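Local coordinates for protein MDM10 isoform 1 (Saccharomyces cerevisiae, PDB 7BTX) that helps tether the endoplasmic reticulum to mitochondria as part of the ERMES complex and takes part in late assembly of the TOM complex, at residues D[203-208]-D[236-241]; D[244-249]-D[272-277]. All blocks are in the same frame, centred on the assembly; numbering follows the deposited sequence.

Contact 1: residues D[203-208]-D[236-241]; sequences DLLCGY and EFWLGL
Gly207 and Trp238 meet where two antiparallel segments of the outer-membrane beta-barrel lie side by side. Gly207 offers bare backbone, a shallow dip in 203-208 facing Trp238. The six-membered part of the Trp238 indole fills it obliquely, with CE3 3.5 Å from Gly207 CA. Leu205 supplies the bump in the other direction. With CG anti to the backbone N (chi1 -180°), the branched end turns back to 236-241 although CB points away. CD1 then settles over the bare backbone of Gly240, 3.7 Å from Gly240 N. CG and CD2 of Leu205 pack against the Trp238 indole. Leu205 and Trp238 also pack on the backbone of another protein's chain. On a more exposed part of the contact, Leu204 CB rests on Leu241 CB at 3.8 Å. At the far end the Tyr208 and Phe237 side chains lie side by side, pointing the same way, and their rings touch at the edges through the CD2 atoms. The Tyr208 ring also meets Trp197.

The backbones form a single antiparallel hydrogen-bonded pair, Cys206 with Leu239. Leu239 N gives a 3.1 Å bond to Cys206 O. The return bond from Cys206 N to Leu239 O is weak at 3.5 Å. Further along, Phe237 N bonds to Tyr208 O at 3.0 Å.

Contact 2: residues D[244-249]-D[272-277]; sequences LSPGCS and NPLFGH
Leu274 and Cys248 lose the most surface here, with Pro273 next. Leu274 points toward 244-249 and divides its two methyls between different neighbours. CD2 reaches Pro246, 3.7 Å from Pro246 CG and close to Pro246 O; the two side chains cross at about a right angle. CD1 leans on Cys248, 4.1 Å from Cys248 CB. Cys248 also meets Pro273. Its SG is anti to the backbone N (chi1 -174°), which carries the sulfur out beside the proline ring. Both Cys248 CB and Cys248 SG lie 4.0 Å from Pro273 CG. On its other flank Cys248 touches Phe237 of the preceding strand.

The contact belongs to a beta-barrel sheet built of antiparallel neighbours. Segment 244-249 lies in the first part of strand 245-258. Segment 272-277 is part of the loop joining strands 263-269 and 280-284. This segment starts alongside the strand, with Asn272 nearest Ser249. Pro273 and Leu274 form the corner of a type I turn, in which Phe275 N bonds to Asn272 O at 3.0 Å. The turn places both apolar side chains against the strand. No hydrogen bond crosses between the segments. Asn272 OD1 comes 3.4 Å from Cys248 O, but both are acceptors and the pair is not bonded. Ser249 OG is hydrogen-bonded to Tyr24 OH and to Trp271 O, just before the loop segment. Past the corner, Phe275 packs on an apolar side chain of another protein's chain.

In the fold
Contacts 1 and 2 sit on the same antiparallel sheet and follow each other in the chain. Strands 230-240 and 245-258 join them: each contact includes part of one of these neighbours. Trp238 O and Gly247 N, 2.8 Å apart, probably form a hydrogen bond across that seam, and Glu236 packs on Ser249. Contact 1 is partly buried and combines a short run of main-chain hydrogen bonds, one of them weak, with side-chain packing. Contact 2 lies at the surface and buries less than half as much area. It is a loop packed beside a strand, mainly through apolar side chains, with no hydrogen bond between the segments. Another protein's chain reaches both contacts.

Contact 1: residues D[203-208]-D[236-241]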
loop_
_atom_site.group_PDB
_atom_site.type_symbol
_atom_site.label_atom_id
_atom_site.label_comp_id
_atom_site.label_asym_id
_atom_site.label_seq_id
_atom_site.Cartn_x
_atom_site.Cartn_y
_atom_site.Cartn_z
ATOM N N ASP D 203 28.742 11.324 12.673
ATOM C CA ASP D 203 28.952 12.754 12.827
ATOM C C ASP D 203 30.282 13.113 12.185
ATOM O O ASP D 203 30.326 13.706 11.102
ATOM C CB ASP D 203 28.956 13.132 14.309
ATOM C CG ASP D 203 27.569 13.396 14.849
ATOM O OD1 ASP D 203 26.596 13.330 14.068
ATOM O OD2 ASP D 203 27.451 13.672 16.061
ATOM N N LEU D 204 31.371 12.746 12.864
ATOM C CA LEU D 204 32.651 12.403 12.258
ATOM C C LEU D 204 33.345 11.365 13.121
ATOM O O LEU D 204 34.576 11.371 13.226
ATOM C CB LEU D 204 33.549 13.621 12.054
ATOM C CG LEU D 204 33.575 14.222 10.646
ATOM C CD1 LEU D 204 34.714 15.213 10.511
ATOM C CD2 LEU D 204 33.675 13.147 9.582
ATOM N N LEU D 205 32.557 10.483 13.737
ATOM C CA LEU D 205 32.843 9.829 15.011
ATOM C C LEU D 205 34.127 9.021 15.010
ATOM O O LEU D 205 34.224 7.988 14.345
ATOM C CB LEU D 205 31.661 8.926 15.362
ATOM C CG LEU D 205 31.697 8.123 16.656
ATOM C CD1 LEU D 205 31.442 9.025 17.842
ATOM C CD2 LEU D 205 30.673 7.019 16.598
ATOM N N CYS D 206 35.107 9.496 15.767
ATOM C CA CYS D 206 36.314 8.749 16.068
ATOM C C CYS D 206 36.143 8.070 17.417
ATOM O O CYS D 206 35.359 8.510 18.257
ATOM C CB CYS D 206 37.544 9.662 16.084
ATOM S SG CYS D 206 39.109 8.792 16.330
ATOM N N GLY D 207 36.876 6.986 17.624
ATOM C CA GLY D 207 36.658 6.240 18.844
ATOM C C GLY D 207 37.825 5.343 19.172
ATOM O O GLY D 207 38.814 5.276 18.441
ATOM N N TYR D 208 37.689 4.643 20.290
ATOM C CA TYR D 208 38.748 3.793 20.803
ATOM C C TYR D 208 38.126 2.795 21.762
ATOM O O TYR D 208 37.217 3.142 22.508
ATOM C CB TYR D 208 39.830 4.618 21.509
ATOM C CG TYR D 208 40.945 3.802 22.108
ATOM C CD1 TYR D 208 41.835 3.121 21.303
ATOM C CD2 TYR D 208 41.111 3.716 23.479
ATOM C CE1 TYR D 208 42.854 2.373 21.841
ATOM C CE2 TYR D 208 42.129 2.968 24.028
ATOM C CZ TYR D 208 42.996 2.300 23.200
ATOM O OH TYR D 208 44.016 1.553 23.727
ATOM N N GLU D 236 35.840 2.446 26.681
ATOM C CA GLU D 236 35.622 2.945 25.333
ATOM C C GLU D 236 35.524 4.458 25.397
ATOM O O GLU D 236 35.166 5.009 26.436
ATOM C CB GLU D 236 34.376 2.334 24.688
ATOM C CG GLU D 236 33.071 2.941 25.111
ATOM C CD GLU D 236 31.878 2.146 24.635
ATOM O OE1 GLU D 236 32.079 1.075 24.029
ATOM O OE2 GLU D 236 30.737 2.599 24.859
ATOM N N PHE D 237 35.907 5.131 24.311
ATOM C CA PHE D 237 36.037 6.591 24.305
ATOM C C PHE D 237 35.626 7.118 22.935
ATOM O O PHE D 237 36.435 7.123 22.008
ATOM C CB PHE D 237 37.463 7.023 24.637
ATOM C CG PHE D 237 37.968 6.520 25.956
ATOM C CD1 PHE D 237 37.631 7.164 27.133
ATOM C CD2 PHE D 237 38.771 5.396 26.017
ATOM C CE1 PHE D 237 38.088 6.696 28.346
ATOM C CE2 PHE D 237 39.232 4.924 27.226
ATOM C CZ PHE D 237 38.891 5.574 28.391
ATOM N N TRP D 238 34.391 7.584 22.813
ATOM C CA TRP D 238 33.905 8.119 21.553
ATOM C C TRP D 238 33.923 9.641 21.584
ATOM O O TRP D 238 33.805 10.260 22.640
ATOM C CB TRP D 238 32.497 7.606 21.273
ATOM C CG TRP D 238 32.416 6.142 21.347
ATOM C CD1 TRP D 238 32.023 5.403 22.411
ATOM C CD2 TRP D 238 32.762 5.219 20.318
ATOM N NE1 TRP D 238 32.090 4.072 22.108
ATOM C CE2 TRP D 238 32.548 3.933 20.827
ATOM C CE3 TRP D 238 33.225 5.357 19.010
ATOM C CZ2 TRP D 238 32.781 2.792 20.080
ATOM C CZ3 TRP D 238 33.472 4.231 18.277
ATOM C CH2 TRP D 238 33.239 2.962 18.809
ATOM N N LEU D 239 34.063 10.259 20.409
ATOM C CA LEU D 239 33.975 11.710 20.304
ATOM C C LEU D 239 33.575 12.112 18.891
ATOM O O LEU D 239 34.402 12.080 17.978
ATOM C CB LEU D 239 35.309 12.360 20.697
ATOM C CG LEU D 239 35.344 13.836 21.107
ATOM C CD1 LEU D 239 36.437 14.033 22.133
ATOM C CD2 LEU D 239 35.568 14.779 19.942
ATOM N N GLY D 240 32.321 12.503 18.697
ATOM C CA GLY D 240 31.865 12.925 17.386
ATOM C C GLY D 240 32.334 14.321 17.031
ATOM O O GLY D 240 31.881 15.297 17.626
ATOM N N LEU D 241 33.212 14.430 16.037
ATOM C CA LEU D 241 33.999 15.639 15.826
ATOM C C LEU D 241 33.260 16.820 15.201
ATOM O O LEU D 241 33.882 17.857 14.955
ATOM C CB LEU D 241 35.215 15.311 14.963
ATOM C CG LEU D 241 36.307 14.501 15.654
ATOM C CD1 LEU D 241 37.182 13.810 14.630
ATOM C CD2 LEU D 241 37.137 15.399 16.542
#

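Contact 2: residues D[244-249]-D[272-277]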
loop_
_atom_site.group_PDB
_atom_site.type_symbol
_atom_site.label_atom_id
_atom_site.label_comp_id
_atom_site.label_asym_id
_atom_site.label_seq_id
_atom_site.Cartn_x
_atom_site.Cartn_y
_atom_site.Cartn_z
ATOM N N LEU D 244 30.975 17.531 18.891
ATOM C CA LEU D 244 31.891 17.507 20.034
ATOM C C LEU D 244 31.264 16.793 21.224
ATOM O O LEU D 244 31.655 17.071 22.358
ATOM C CB LEU D 244 32.383 18.899 20.465
ATOM C CG LEU D 244 33.530 19.537 19.669
ATOM C CD1 LEU D 244 33.076 20.071 18.315
ATOM C CD2 LEU D 244 34.201 20.640 20.479
ATOM N N SER D 245 30.317 15.894 21.007
ATOM C CA SER D 245 29.638 15.184 22.079
ATOM C C SER D 245 30.404 13.921 22.430
ATOM O O SER D 245 30.376 12.963 21.648
ATOM C CB SER D 245 28.216 14.833 21.660
ATOM O OG SER D 245 28.201 13.634 20.913
ATOM N N PRO D 246 31.080 13.855 23.577
ATOM C CA PRO D 246 31.921 12.693 23.874
ATOM C C PRO D 246 31.082 11.553 24.428
ATOM O O PRO D 246 29.924 11.739 24.803
ATOM C CB PRO D 246 32.902 13.230 24.921
ATOM C CG PRO D 246 32.114 14.260 25.645
ATOM C CD PRO D 246 31.078 14.819 24.689
ATOM N N GLY D 247 31.667 10.359 24.450
ATOM C CA GLY D 247 31.115 9.240 25.175
ATOM C C GLY D 247 32.195 8.471 25.908
ATOM O O GLY D 247 33.389 8.597 25.634
ATOM N N CYS D 248 31.754 7.656 26.858
ATOM C CA CYS D 248 32.671 6.811 27.605
ATOM C C CYS D 248 31.922 5.629 28.191
ATOM O O CYS D 248 30.689 5.632 28.231
ATOM C CB CYS D 248 33.363 7.597 28.719
ATOM S SG CYS D 248 34.646 6.671 29.584
ATOM N N SER D 249 32.659 4.624 28.639
ATOM C CA SER D 249 32.107 3.470 29.336
ATOM C C SER D 249 33.258 2.802 30.068
ATOM O O SER D 249 34.427 3.133 29.854
ATOM C CB SER D 249 31.420 2.494 28.386
ATOM O OG SER D 249 30.934 1.370 29.090
ATOM N N ASN D 272 28.949 4.254 33.115
ATOM C CA ASN D 272 28.792 5.269 32.082
ATOM C C ASN D 272 28.878 6.634 32.749
ATOM O O ASN D 272 27.846 7.186 33.147
ATOM C CB ASN D 272 27.459 5.106 31.354
ATOM C CG ASN D 272 27.448 5.770 29.992
ATOM O OD1 ASN D 272 27.961 6.872 29.814
ATOM N ND2 ASN D 272 26.849 5.097 29.020
ATOM N N PRO D 273 30.079 7.214 32.879
ATOM C CA PRO D 273 30.266 8.356 33.787
ATOM C C PRO D 273 29.603 9.645 33.330
ATOM O O PRO D 273 29.289 10.503 34.161
ATOM C CB PRO D 273 31.789 8.506 33.834
ATOM C CG PRO D 273 32.245 7.983 32.531
ATOM C CD PRO D 273 31.329 6.846 32.197
ATOM N N LEU D 274 29.379 9.801 32.027
ATOM C CA LEU D 274 28.702 10.993 31.531
ATOM C C LEU D 274 27.207 10.934 31.802
ATOM O O LEU D 274 26.536 11.972 31.830
ATOM C CB LEU D 274 28.956 11.196 30.037
ATOM C CG LEU D 274 30.215 11.964 29.628
ATOM C CD1 LEU D 274 31.487 11.145 29.768
ATOM C CD2 LEU D 274 30.060 12.489 28.214
ATOM N N PHE D 275 26.669 9.729 31.996
ATOM C CA PHE D 275 25.261 9.555 32.312
ATOM C C PHE D 275 25.008 9.009 33.706
ATOM O O PHE D 275 23.886 9.141 34.202
ATOM C CB PHE D 275 24.591 8.616 31.295
ATOM C CG PHE D 275 24.259 9.270 29.984
ATOM C CD1 PHE D 275 24.412 10.638 29.806
ATOM C CD2 PHE D 275 23.807 8.510 28.921
ATOM C CE1 PHE D 275 24.111 11.234 28.594
ATOM C CE2 PHE D 275 23.503 9.098 27.706
ATOM C CZ PHE D 275 23.656 10.463 27.543
ATOM N N GLY D 276 26.005 8.402 34.345
ATOM C CA GLY D 276 25.814 7.816 35.656
ATOM C C GLY D 276 25.072 6.504 35.652
ATOM O O GLY D 276 24.693 6.017 36.720
ATOM N N HIS D 277 24.864 5.905 34.482
ATOM C CA HIS D 277 24.029 4.716 34.353
ATOM C C HIS D 277 24.848 3.470 34.681
ATOM O O HIS D 277 25.403 2.793 33.815
ATOM C CB HIS D 277 23.435 4.646 32.954
ATOM C CG HIS D 277 22.486 3.507 32.763
ATOM N ND1 HIS D 277 22.815 2.379 32.044
ATOM C CD2 HIS D 277 21.219 3.319 33.201
ATOM C CE1 HIS D 277 21.790 1.545 32.045
ATOM N NE2 HIS D 277 20.810 2.091 32.740
#